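Local coordinates for Lin1840 protein (Listeria innocua serovar 6a, PDB 4ZOC) that probably hydrolyses terminal, non-reducing beta-D-glucosyl residues to release beta-D-glucose, as a family 3 beta-glucosidase involved in beta-1,2-glucan metabolism, at residues S605-K610 and I630-D635; L104-S109 and V372-L377; L624-T629 and H701-G706; P499-L504 and S519-E524. The protein carries 2 engineered substitutions. All coordinates share one frame; numbering follows the deposited sequence. Where two conformers were deposited one is given.

From the N terminus, contact 2 opens first and closes the longest of the four loops, 262 intervening residues that include most of the TIM barrel, joining helix 103-108 to the turn from helix 361-374 into strand 376-380. Contact 4 follows, closing a loop of 14 residues within the mixed sheet; it touches contact 2 where Val376 N probably bonds to Glu524 O (2.8 Å). Contact 1 (a 19-residue loop) and contact 3 (71 residues) cross, since 624-629 lies between the two segments of contact 1 and 701-706 beyond them. Contact 1 pairs strand 624-632 with 607-611 inside one sheet; contact 3 packs it against strand 699-706 of the other sheet of the fibronectin type III-like region.

Contact 1: S605-K610 and I630-D635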
loop_
_atom_site.group_PDB
_atom_site.type_symbol
_atom_site.label_atom_id
_atom_site.label_comp_id
_atom_site.label_asym_id
_atom_site.label_seq_id
_atom_site.Cartn_x
_atom_site.Cartn_y
_atom_site.Cartn_z
ATOM N N SER A 605 2.187 -32.139 -20.426
ATOM C CA SER A 605 3.385 -32.903 -20.421
ATOM C C SER A 605 3.967 -32.931 -18.974
ATOM O O SER A 605 3.458 -32.290 -18.027
ATOM C CB SER A 605 4.405 -32.239 -21.339
ATOM O OG SER A 605 3.971 -32.009 -22.633
ATOM N N GLU A 606 5.048 -33.650 -18.824
ATOM C CA GLU A 606 5.803 -33.717 -17.556
ATOM C C GLU A 606 7.285 -33.574 -17.896
ATOM O O GLU A 606 7.764 -34.113 -18.887
ATOM C CB GLU A 606 5.620 -35.095 -16.983
ATOM C CG GLU A 606 4.666 -35.410 -15.894
ATOM C CD GLU A 606 5.187 -36.676 -15.163
ATOM O OE1 GLU A 606 5.208 -37.739 -15.785
ATOM O OE2 GLU A 606 5.662 -36.648 -13.989
ATOM N N PHE A 607 8.026 -32.851 -17.081
ATOM C CA PHE A 607 9.421 -32.558 -17.401
ATOM C C PHE A 607 10.302 -32.873 -16.244
ATOM O O PHE A 607 9.874 -32.923 -15.143
ATOM C CB PHE A 607 9.600 -31.079 -17.712
ATOM C CG PHE A 607 8.716 -30.591 -18.844
ATOM C CD1 PHE A 607 9.131 -30.689 -20.188
ATOM C CD2 PHE A 607 7.498 -30.023 -18.567
ATOM C CE1 PHE A 607 8.328 -30.290 -21.219
ATOM C CE2 PHE A 607 6.651 -29.642 -19.611
ATOM C CZ PHE A 607 7.098 -29.726 -20.917
ATOM N N GLU A 608 11.578 -33.097 -16.539
ATOM C CA GLU A 608 12.578 -33.291 -15.509
ATOM C C GLU A 608 13.722 -32.363 -15.781
ATOM O O GLU A 608 14.154 -32.242 -16.938
ATOM C CB GLU A 608 13.061 -34.715 -15.542
ATOM C CG GLU A 608 12.594 -35.546 -14.364
ATOM C CD GLU A 608 13.383 -36.838 -14.281
ATOM O OE1 GLU A 608 13.913 -37.146 -13.189
ATOM O OE2 GLU A 608 13.502 -37.507 -15.340
ATOM N N LEU A 609 14.201 -31.689 -14.747
ATOM C CA LEU A 609 15.288 -30.739 -14.929
ATOM C C LEU A 609 16.476 -31.178 -14.090
ATOM O O LEU A 609 16.299 -31.571 -12.967
ATOM C CB LEU A 609 14.857 -29.331 -14.465
ATOM C CG LEU A 609 14.000 -28.531 -15.406
ATOM C CD1 LEU A 609 12.581 -29.088 -15.526
ATOM C CD2 LEU A 609 14.084 -27.084 -14.971
ATOM N N LYS A 610 17.679 -31.028 -14.607
ATOM C CA LYS A 610 18.915 -31.260 -13.891
ATOM C C LYS A 610 19.865 -30.092 -14.149
ATOM O O LYS A 610 20.160 -29.782 -15.281
ATOM C CB LYS A 610 19.567 -32.585 -14.400
ATOM C CG LYS A 610 20.933 -32.930 -13.820
ATOM C CD LYS A 610 20.790 -33.717 -12.510
ATOM C CE LYS A 610 22.053 -33.710 -11.672
ATOM N NZ LYS A 610 21.755 -34.347 -10.362
ATOM N N ILE A 630 17.054 -30.377 -19.613
ATOM C CA ILE A 630 15.618 -30.611 -19.440
ATOM C C ILE A 630 15.175 -31.727 -20.365
ATOM O O ILE A 630 15.595 -31.783 -21.508
ATOM C CB ILE A 630 14.793 -29.326 -19.635
ATOM C CG1 ILE A 630 13.304 -29.631 -19.407
ATOM C CG2 ILE A 630 15.046 -28.680 -20.992
ATOM C CD1 ILE A 630 12.480 -28.354 -19.149
ATOM N N LYS A 631 14.338 -32.617 -19.836
ATOM C CA LYS A 631 13.760 -33.741 -20.564
ATOM C C LYS A 631 12.246 -33.775 -20.409
ATOM O O LYS A 631 11.738 -33.594 -19.331
ATOM C CB LYS A 631 14.343 -35.064 -20.050
ATOM C CG LYS A 631 14.043 -36.207 -21.023
ATOM C CD LYS A 631 14.609 -37.549 -20.618
ATOM C CE LYS A 631 14.035 -38.588 -21.564
ATOM N NZ LYS A 631 14.691 -39.869 -21.287
ATOM N N ASN A 632 11.547 -33.976 -21.515
ATOM C CA ASN A 632 10.146 -34.311 -21.527
ATOM C C ASN A 632 9.936 -35.821 -21.396
ATOM O O ASN A 632 10.252 -36.561 -22.308
ATOM C CB ASN A 632 9.524 -33.811 -22.827
ATOM C CG ASN A 632 8.015 -34.065 -22.944
ATOM O OD1 ASN A 632 7.381 -34.813 -22.188
ATOM N ND2 ASN A 632 7.418 -33.449 -23.989
ATOM N N ILE A 633 9.495 -36.238 -20.205
ATOM C CA ILE A 633 9.388 -37.606 -19.812
ATOM C C ILE A 633 7.987 -38.161 -20.045
ATOM O O ILE A 633 7.642 -39.238 -19.559
ATOM C CB ILE A 633 9.848 -37.809 -18.356
ATOM C CG1 ILE A 633 9.001 -36.998 -17.353
ATOM C CG2 ILE A 633 11.362 -37.435 -18.191
ATOM C CD1 ILE A 633 9.187 -37.404 -15.881
ATOM N N SER A 634 7.164 -37.416 -20.760
ATOM C CA SER A 634 5.786 -37.858 -21.120
ATOM C C SER A 634 5.736 -38.210 -22.604
ATOM O O SER A 634 6.751 -38.107 -23.346
ATOM C CB SER A 634 4.758 -36.758 -20.798
ATOM O OG SER A 634 4.831 -35.667 -21.763
ATOM N N ASP A 635 4.541 -38.611 -23.061
ATOM C CA ASP A 635 4.350 -38.936 -24.403
ATOM C C ASP A 635 3.708 -37.788 -25.164
ATOM O O ASP A 635 3.221 -37.982 -26.272
ATOM C CB ASP A 635 3.443 -40.192 -24.481
ATOM C CG ASP A 635 4.118 -41.396 -23.886
ATOM O OD1 ASP A 635 5.308 -41.656 -24.212
ATOM O OD2 ASP A 635 3.475 -42.077 -23.101
#
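Two acceptors stand close together where this strand pair gives way to a turn: Glu606 O lies 3.4 Å from Asn632 OD1, and each is supplied by donors from just beyond the strand. Glu606 O takes the N-H of Ile633, N to O 3.0 Å, with the donor tilted 27° from the carbonyl plane. Asn632 OD1 accepts both Ser634 N, at 3.0 Å, and Ser634 OG, which arrives on a lone pair at 2.7 Å. The backbone bond makes an Asx turn, and two donors fix the rotation of the Asn632 amide; its ND2 is bonded in turn to the carbonyls of Ile636 and Leu668. Before the turn the backbones run antiparallel, their segment axes 164° apart, with Glu608 and Lys631 as a hydrogen-bonded pair. This is the three-stranded sheet of a fibronectin type III-like beta sandwich, in which strand 607-611 is an outermost strand within the chain. Phe607, Leu609, Ile630 and Asn632 point to one face, against side chains of strands 638-648 and 659-668. There the Phe607 ring lies across Asn632, CE1 4.1 Å from the Asn632 CB. Leu609 and Ile630 run alongside each other in the same direction, their CD1 atoms 3.7 Å apart. Next to the turn, chi1 of 61° puts Ile633 CG1 between its N and carbonyl carbon, from where it meets Glu606 CB at 3.9 Å.

Contact 2: L104-S109 and V372-L377; sequences LALGCS and VESAVL
With chi1 at -65°, Ser374 holds OG beside its own backbone N and toward helix 103-108; Cys108 CB points toward the other segment, and chi1 of -61° puts SG beside the cysteine N, near Val376 CG2. The contact lies at the junction of the two main parts of a family 3 glycosidase: helix 103-108 of the TIM-barrel region meets the turn where helix 361-374 passes into strand 376-380, an outermost strand of the mixed sheet. Ser374 is central to it. Its CB sits 3.2 Å from Ala105 O, and Leu106 CD2 approaches its OG to 3.7 Å, although that hydroxyl is hydrogen-bonded to Ala370 O within its own helix. No hydrogen bond joins the two segments; the nearest equivalent is a CA-H...O contact from Ser109 CA to Glu373 O, 3.3 Å with 155° at the hydrogen. Ser109 OG turns back instead to Leu106 O at 2.8 Å, lying in the carbonyl plane. Glu373 forms salt bridges through OE1 to Lys665 and through OE2 to Lys639, and Lys665 NZ also hydrogen-bonds to Ser109 O. Cys108 CB touches Val376 CG2 at 3.7 Å and lies 3.4 Å from Ser374 O, a buried carbonyl oxygen with no polar partner in the model.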
loop_
_atom_site.group_PDB
_atom_site.type_symbol
_atom_site.label_atom_id
_atom_site.label_comp_id
_atom_site.label_asym_id
_atom_site.label_seq_id
_atom_site.Cartn_x
_atom_site.Cartn_y
_atom_site.Cartn_z
ATOM N N LEU A 104 -0.500 -8.264 -20.182
ATOM C CA LEU A 104 -0.348 -9.078 -18.956
ATOM C C LEU A 104 -0.314 -10.551 -19.382
ATOM O O LEU A 104 0.428 -11.319 -18.843
ATOM C CB LEU A 104 -1.483 -8.763 -17.999
ATOM C CG LEU A 104 -1.271 -9.391 -16.615
ATOM C CD1 LEU A 104 0.124 -9.174 -16.040
ATOM C CD2 LEU A 104 -2.343 -8.969 -15.666
ATOM N N ALA A 105 -1.116 -10.919 -20.380
ATOM C CA ALA A 105 -1.097 -12.286 -20.949
ATOM C C ALA A 105 0.249 -12.546 -21.647
ATOM O O ALA A 105 0.873 -13.604 -21.500
ATOM C CB ALA A 105 -2.231 -12.482 -21.888
ATOM N N LEU A 106 0.723 -11.576 -22.410
ATOM C CA LEU A 106 2.001 -11.746 -23.071
ATOM C C LEU A 106 3.100 -11.979 -22.015
ATOM O O LEU A 106 4.063 -12.622 -22.271
ATOM C CB LEU A 106 2.344 -10.586 -24.016
ATOM C CG LEU A 106 1.383 -10.376 -25.187
ATOM C CD1 LEU A 106 1.720 -9.153 -25.999
ATOM C CD2 LEU A 106 1.343 -11.606 -26.051
ATOM N N GLY A 107 3.000 -11.361 -20.868
ATOM C CA GLY A 107 3.978 -11.510 -19.780
ATOM C C GLY A 107 3.966 -13.014 -19.418
ATOM O O GLY A 107 5.001 -13.645 -19.279
ATOM N N CYS A 108 2.798 -13.568 -19.363
ATOM C CA CYS A 108 2.656 -15.034 -18.996
ATOM C C CYS A 108 3.262 -16.021 -20.036
ATOM O O CYS A 108 3.503 -17.155 -19.716
ATOM C CB CYS A 108 1.219 -15.424 -18.706
ATOM S SG CYS A 108 0.452 -14.541 -17.319
ATOM N N SER A 109 3.459 -15.568 -21.294
ATOM C CA SER A 109 4.187 -16.337 -22.280
ATOM C C SER A 109 5.608 -16.624 -21.870
ATOM O O SER A 109 6.106 -17.644 -22.282
ATOM C CB SER A 109 4.227 -15.698 -23.676
ATOM O OG SER A 109 5.196 -14.665 -23.758
ATOM N N VAL A 372 -1.945 -19.041 -27.667
ATOM C CA VAL A 372 -1.642 -20.345 -27.076
ATOM C C VAL A 372 -0.351 -20.317 -26.248
ATOM O O VAL A 372 -0.113 -21.208 -25.394
ATOM C CB VAL A 372 -1.714 -21.521 -28.080
ATOM C CG1 VAL A 372 -3.062 -21.508 -28.794
ATOM C CG2 VAL A 372 -0.661 -21.488 -29.094
ATOM N N GLU A 373 0.541 -19.357 -26.516
ATOM C CA GLU A 373 1.764 -19.212 -25.644
ATOM C C GLU A 373 1.490 -18.565 -24.280
ATOM O O GLU A 373 2.217 -18.811 -23.320
ATOM C CB GLU A 373 2.859 -18.333 -26.307
ATOM C CG GLU A 373 3.449 -18.955 -27.568
ATOM C CD GLU A 373 4.356 -20.110 -27.277
ATOM O OE1 GLU A 373 5.043 -20.097 -26.229
ATOM O OE2 GLU A 373 4.331 -21.050 -28.087
ATOM N N SER A 374 0.442 -17.777 -24.211
ATOM C CA SER A 374 0.163 -16.825 -23.125
ATOM C C SER A 374 -0.889 -17.302 -22.101
ATOM O O SER A 374 -0.912 -16.846 -20.953
ATOM C CB SER A 374 -0.361 -15.540 -23.734
ATOM O OG SER A 374 0.620 -14.936 -24.519
ATOM N N ALA A 375 -1.731 -18.221 -22.509
ATOM C CA ALA A 375 -2.752 -18.783 -21.594
ATOM C C ALA A 375 -2.055 -19.586 -20.491
ATOM O O ALA A 375 -0.960 -20.170 -20.727
ATOM C CB ALA A 375 -3.720 -19.658 -22.323
ATOM N N VAL A 376 -2.710 -19.692 -19.336
ATOM C CA VAL A 376 -2.095 -20.358 -18.171
ATOM C C VAL A 376 -3.062 -21.371 -17.629
ATOM O O VAL A 376 -4.185 -21.080 -17.260
ATOM C CB VAL A 376 -1.691 -19.414 -17.032
ATOM C CG1 VAL A 376 -0.995 -20.204 -15.926
ATOM C CG2 VAL A 376 -0.837 -18.281 -17.551
ATOM N N LEU A 377 -2.632 -22.611 -17.710
ATOM C CA LEU A 377 -3.417 -23.695 -17.143
ATOM C C LEU A 377 -3.206 -23.720 -15.679
ATOM O O LEU A 377 -2.091 -23.962 -15.210
ATOM C CB LEU A 377 -3.026 -25.049 -17.783
ATOM C CG LEU A 377 -3.914 -26.251 -17.321
ATOM C CD1 LEU A 377 -5.398 -26.157 -17.698
ATOM C CD2 LEU A 377 -3.320 -27.571 -17.839
#

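Contact 3: L624-T629 and H701-G706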
loop_
_atom_site.group_PDB
_atom_site.type_symbol
_atom_site.label_atom_id
_atom_site.label_comp_id
_atom_site.label_asym_id
_atom_site.label_seq_id
_atom_site.Cartn_x
_atom_site.Cartn_y
_atom_site.Cartn_z
ATOM N N LEU A 624 28.175 -15.966 -13.305
ATOM C CA LEU A 624 27.836 -17.320 -13.054
ATOM C C LEU A 624 27.139 -17.926 -14.243
ATOM O O LEU A 624 26.065 -17.428 -14.698
ATOM C CB LEU A 624 26.974 -17.442 -11.768
ATOM C CG LEU A 624 26.601 -18.848 -11.372
ATOM C CD1 LEU A 624 27.773 -19.558 -10.733
ATOM C CD2 LEU A 624 25.367 -18.850 -10.474
ATOM N N HIS A 625 27.726 -19.021 -14.752
ATOM C CA HIS A 625 27.150 -19.784 -15.842
ATOM C C HIS A 625 26.367 -20.995 -15.326
ATOM O O HIS A 625 26.893 -21.846 -14.627
ATOM C CB HIS A 625 28.196 -20.220 -16.874
ATOM C CG HIS A 625 28.849 -19.063 -17.542
ATOM N ND1 HIS A 625 28.351 -18.471 -18.684
ATOM C CD2 HIS A 625 29.936 -18.355 -17.191
ATOM C CE1 HIS A 625 29.132 -17.471 -19.025
ATOM N NE2 HIS A 625 30.083 -17.363 -18.113
ATOM N N VAL A 626 25.095 -21.045 -15.686
ATOM C CA VAL A 626 24.171 -22.043 -15.172
ATOM C C VAL A 626 23.694 -22.868 -16.342
ATOM O O VAL A 626 23.148 -22.333 -17.343
ATOM C CB VAL A 626 22.967 -21.389 -14.453
ATOM C CG1 VAL A 626 22.076 -22.460 -13.923
ATOM C CG2 VAL A 626 23.431 -20.462 -13.332
ATOM N N GLU A 627 23.950 -24.168 -16.274
ATOM C CA GLU A 627 23.613 -25.068 -17.361
ATOM C C GLU A 627 22.555 -26.022 -16.897
ATOM O O GLU A 627 22.686 -26.653 -15.846
ATOM C CB GLU A 627 24.859 -25.877 -17.810
ATOM C CG GLU A 627 24.552 -26.849 -18.943
ATOM C CD GLU A 627 25.769 -27.642 -19.337
ATOM O OE1 GLU A 627 26.344 -27.311 -20.368
ATOM O OE2 GLU A 627 26.168 -28.549 -18.571
ATOM N N VAL A 628 21.502 -26.133 -17.669
ATOM C CA VAL A 628 20.339 -26.885 -17.251
ATOM C C VAL A 628 19.941 -27.848 -18.352
ATOM O O VAL A 628 19.747 -27.456 -19.474
ATOM C CB VAL A 628 19.119 -25.997 -16.889
ATOM C CG1 VAL A 628 17.970 -26.839 -16.357
ATOM C CG2 VAL A 628 19.493 -24.924 -15.853
ATOM N N THR A 629 19.791 -29.109 -17.984
ATOM C CA THR A 629 19.309 -30.146 -18.910
ATOM C C THR A 629 17.874 -30.466 -18.587
ATOM O O THR A 629 17.503 -30.775 -17.442
ATOM C CB THR A 629 20.147 -31.421 -18.741
ATOM O OG1 THR A 629 21.498 -31.078 -19.037
ATOM C CG2 THR A 629 19.732 -32.479 -19.703
ATOM N N HIS A 701 25.181 -16.098 -1.830
ATOM C CA HIS A 701 23.960 -15.996 -2.669
ATOM C C HIS A 701 23.418 -17.385 -2.845
ATOM O O HIS A 701 24.194 -18.363 -2.815
ATOM C CB HIS A 701 24.266 -15.408 -4.036
ATOM C CG HIS A 701 24.615 -13.949 -3.989
ATOM N ND1 HIS A 701 23.770 -12.963 -4.409
ATOM C CD2 HIS A 701 25.724 -13.320 -3.517
ATOM C CE1 HIS A 701 24.314 -11.786 -4.162
ATOM N NE2 HIS A 701 25.528 -11.981 -3.673
ATOM N N ARG A 702 22.119 -17.505 -3.005
ATOM C CA ARG A 702 21.470 -18.730 -3.417
ATOM C C ARG A 702 20.967 -18.616 -4.814
ATOM O O ARG A 702 20.489 -17.597 -5.219
ATOM C CB ARG A 702 20.299 -19.078 -2.499
ATOM C CG ARG A 702 20.752 -19.344 -1.072
ATOM C CD ARG A 702 19.582 -19.814 -0.262
ATOM N NE ARG A 702 20.041 -19.927 1.099
ATOM C CZ ARG A 702 19.639 -19.192 2.139
ATOM N NH1 ARG A 702 18.720 -18.234 2.032
ATOM N NH2 ARG A 702 20.177 -19.410 3.322
ATOM N N VAL A 703 21.020 -19.718 -5.522
ATOM C CA VAL A 703 20.684 -19.850 -6.920
ATOM C C VAL A 703 19.592 -20.910 -6.971
ATOM O O VAL A 703 19.765 -22.023 -6.446
ATOM C CB VAL A 703 21.915 -20.325 -7.795
ATOM C CG1 VAL A 703 21.502 -20.362 -9.271
ATOM C CG2 VAL A 703 23.087 -19.350 -7.682
ATOM N N PHE A 704 18.436 -20.547 -7.535
ATOM C CA PHE A 704 17.278 -21.406 -7.605
ATOM C C PHE A 704 16.967 -21.685 -9.049
ATOM O O PHE A 704 16.775 -20.750 -9.886
ATOM C CB PHE A 704 16.026 -20.768 -6.968
ATOM C CG PHE A 704 16.240 -20.211 -5.579
ATOM C CD1 PHE A 704 16.800 -18.943 -5.391
ATOM C CD2 PHE A 704 15.824 -20.942 -4.472
ATOM C CE1 PHE A 704 16.946 -18.430 -4.133
ATOM C CE2 PHE A 704 15.968 -20.428 -3.204
ATOM C CZ PHE A 704 16.544 -19.168 -3.023
ATOM N N VAL A 705 16.867 -22.954 -9.380
ATOM C CA VAL A 705 16.607 -23.317 -10.760
ATOM C C VAL A 705 15.310 -24.146 -10.766
ATOM O O VAL A 705 15.187 -25.170 -10.076
ATOM C CB VAL A 705 17.730 -24.162 -11.360
ATOM C CG1 VAL A 705 17.366 -24.474 -12.809
ATOM C CG2 VAL A 705 19.048 -23.394 -11.333
ATOM N N GLY A 706 14.349 -23.750 -11.576
ATOM C CA GLY A 706 13.142 -24.563 -11.609
ATOM C C GLY A 706 12.117 -24.069 -12.606
ATOM O O GLY A 706 12.446 -23.400 -13.579
#
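Between Leu624, Val626 and Val628 on one strand and Val703 and Val705 on the other no polar bond is made; the short one beside them, a probable bond from Thr629 N to Lys610 O at 2.8 Å, runs within a sheet. The evidence for face-to-face packing is geometric. The segment axes come no closer than 9.5 Å, about twice the spacing of paired strands, and run 24° from parallel, so these are strands of two different sheets with their side chains meeting in the gap. Alternation along each strand decides which residues enter: Leu624, Val626, Val628, Val703 and Val705 point toward the opposing strand. Leu624 and Val703 meet tip to tip, Leu624 CD2 to Val703 CG2 3.6 Å. In the leucine, CG lies anti to the backbone N (chi1 -178°); chi2 of 77° turns CD1 aside and leaves CD2 extended from CA as the branch that reaches Val703. Val705 passes alongside both Val626 and Val628, its side chain running counter to theirs: its CG1 is 3.7 Å from Val628 CG2, and its CG2 is 4.1 Å from Val626 CG1. Val626 CG2 and Val703 CG1 touch more loosely, at 4.5 Å. All five side chains are buried and purely aliphatic, as in the core of the fibronectin type III-like beta sandwich. Strand 624-632 pairs with strands 607-611 and 673-680, while strand 699-706 lies between 638-648 and 712-720, where His701 touches the magnesium ligand Asp648.

Contact 4: P499-L504 and S519-E524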
loop_
_atom_site.group_PDB
_atom_site.type_symbol
_atom_site.label_atom_id
_atom_site.label_comp_id
_atom_site.label_asym_id
_atom_site.label_seq_id
_atom_site.Cartn_x
_atom_site.Cartn_y
_atom_site.Cartn_z
ATOM N N PRO A 499 -18.135 -33.251 -15.348
ATOM C CA PRO A 499 -16.834 -32.522 -15.165
ATOM C C PRO A 499 -16.892 -31.158 -15.801
ATOM O O PRO A 499 -17.549 -30.969 -16.853
ATOM C CB PRO A 499 -15.805 -33.381 -15.884
ATOM C CG PRO A 499 -16.499 -34.729 -16.155
ATOM C CD PRO A 499 -17.980 -34.552 -16.051
ATOM N N VAL A 500 -16.267 -30.204 -15.131
ATOM C CA VAL A 500 -16.324 -28.795 -15.548
ATOM C C VAL A 500 -14.913 -28.266 -15.806
ATOM O O VAL A 500 -14.024 -28.405 -14.942
ATOM C CB VAL A 500 -16.946 -27.985 -14.453
ATOM C CG1 VAL A 500 -16.956 -26.488 -14.804
ATOM C CG2 VAL A 500 -18.312 -28.482 -14.060
ATOM N N VAL A 501 -14.682 -27.679 -16.988
ATOM C CA VAL A 501 -13.521 -26.831 -17.228
ATOM C C VAL A 501 -14.020 -25.377 -17.248
ATOM O O VAL A 501 -14.971 -25.014 -17.965
ATOM C CB VAL A 501 -12.686 -27.200 -18.460
ATOM C CG1 VAL A 501 -13.487 -27.388 -19.695
ATOM C CG2 VAL A 501 -11.601 -26.161 -18.705
ATOM N N ILE A 502 -13.399 -24.525 -16.446
ATOM C CA ILE A 502 -13.693 -23.095 -16.468
ATOM C C ILE A 502 -12.660 -22.420 -17.388
ATOM O O ILE A 502 -11.406 -22.591 -17.219
ATOM C CB ILE A 502 -13.681 -22.451 -15.059
ATOM C CG1 ILE A 502 -14.939 -22.836 -14.290
ATOM C CG2 ILE A 502 -13.711 -20.896 -15.144
ATOM C CD1 ILE A 502 -14.989 -22.498 -12.783
ATOM N N THR A 503 -13.147 -21.679 -18.374
ATOM C CA THR A 503 -12.249 -20.939 -19.254
ATOM C C THR A 503 -12.504 -19.507 -18.855
ATOM O O THR A 503 -13.555 -19.017 -19.040
ATOM C CB THR A 503 -12.590 -21.156 -20.770
ATOM O OG1 THR A 503 -13.968 -20.966 -20.942
ATOM C CG2 THR A 503 -12.327 -22.551 -21.222
ATOM N N LEU A 504 -11.507 -18.865 -18.234
ATOM C CA LEU A 504 -11.616 -17.553 -17.684
ATOM C C LEU A 504 -11.001 -16.485 -18.569
ATOM O O LEU A 504 -9.873 -16.598 -19.014
ATOM C CB LEU A 504 -10.987 -17.522 -16.269
ATOM C CG LEU A 504 -11.091 -16.208 -15.466
ATOM C CD1 LEU A 504 -12.503 -15.928 -15.032
ATOM C CD2 LEU A 504 -10.201 -16.350 -14.216
ATOM N N SER A 519 -14.641 -26.496 -9.833
ATOM C CA SER A 519 -14.426 -27.060 -11.172
ATOM C C SER A 519 -13.290 -28.082 -11.129
ATOM O O SER A 519 -12.547 -28.145 -10.143
ATOM C CB SER A 519 -14.087 -25.943 -12.180
ATOM O OG SER A 519 -12.885 -25.237 -11.835
ATOM N N ASP A 520 -13.150 -28.865 -12.197
ATOM C CA ASP A 520 -12.110 -29.828 -12.333
ATOM C C ASP A 520 -10.896 -29.303 -13.043
ATOM O O ASP A 520 -9.820 -29.802 -12.847
ATOM C CB ASP A 520 -12.645 -31.058 -13.090
ATOM C CG ASP A 520 -13.846 -31.681 -12.373
ATOM O OD1 ASP A 520 -13.629 -32.231 -11.335
ATOM O OD2 ASP A 520 -15.005 -31.473 -12.680
ATOM N N ALA A 521 -11.084 -28.327 -13.923
ATOM C CA ALA A 521 -10.020 -27.650 -14.618
ATOM C C ALA A 521 -10.296 -26.191 -14.757
ATOM O O ALA A 521 -11.459 -25.707 -14.716
ATOM C CB ALA A 521 -9.725 -28.251 -16.027
ATOM N N LEU A 522 -9.214 -25.448 -14.812
ATOM C CA LEU A 522 -9.267 -23.942 -14.780
ATOM C C LEU A 522 -8.156 -23.403 -15.683
ATOM O O LEU A 522 -6.982 -23.683 -15.487
ATOM C CB LEU A 522 -9.120 -23.364 -13.353
ATOM C CG LEU A 522 -8.943 -21.867 -13.287
ATOM C CD1 LEU A 522 -10.198 -21.222 -13.812
ATOM C CD2 LEU A 522 -8.739 -21.443 -11.814
ATOM N N LEU A 523 -8.592 -22.768 -16.768
ATOM C CA LEU A 523 -7.722 -22.258 -17.838
ATOM C C LEU A 523 -7.887 -20.722 -17.961
ATOM O O LEU A 523 -8.984 -20.185 -18.225
ATOM C CB LEU A 523 -8.062 -22.958 -19.149
ATOM C CG LEU A 523 -7.163 -22.580 -20.397
ATOM C CD1 LEU A 523 -5.701 -22.892 -20.149
ATOM C CD2 LEU A 523 -7.727 -23.198 -21.684
ATOM N N GLU A 524 -6.787 -20.036 -17.698
ATOM C CA GLU A 524 -6.716 -18.594 -17.732
ATOM C C GLU A 524 -6.308 -18.129 -19.114
ATOM O O GLU A 524 -5.151 -18.305 -19.534
ATOM C CB GLU A 524 -5.745 -18.117 -16.644
ATOM C CG GLU A 524 -5.384 -16.613 -16.747
ATOM C CD GLU A 524 -6.548 -15.698 -16.454
ATOM O OE1 GLU A 524 -7.416 -15.520 -17.383
ATOM O OE2 GLU A 524 -6.608 -15.197 -15.312
#
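Val500 O is gripped by two backbone donors, Asp520 N at 2.9 Å and Ala521 N at 3.1 Å, both in its carbonyl plane. The same residue is held from its other end, since Val500 N gives a nearly straight bond (162°) to Asp520 OD2 at 3.0 Å, using the anti lone pair of that oxygen. Asp520 thus serves as acceptor and donor at the mouth of the strand pair, where the register shifts: Val500 lies opposite Ser519, yet Val501 pairs with Ala521. Further along, the bonds alternate as parallel strands require. Ile502 N reaches Ala521 O from 38° above the carbonyl plane, Ile502 O accepts Leu523 N nearly along its C=O axis, and Leu504 N gives to Leu523 O at 2.8 Å. At the far end Glu524 OE1 and Leu504 O, both acceptors, stand 3.1 Å apart; OE1 is bonded to Trp526 N, and OE2 to Asn506 ND2.

Outward from the backbone, side chains pack on both faces. In Ile502, chi1 of -75° sets CG1 beside the backbone N and CG2 anti to it: CG2 meets Leu522 CD1 at 3.8 Å as the two side chains cross obliquely, and CD1 reaches CB of Ser519 at 3.6 Å. The Ser519 hydroxyl is hydrogen-bonded to Leu515 O. On the other face Val501 CG2 rests on Ala521 CB at 3.9 Å, with helix 532-541 beyond. Strand 500-505, helix 513-517 and strand 521-524 form a beta-alpha-beta unit, the repeating element of parallel alpha/beta sheets, here within the C-terminal domain of this glycosidase family.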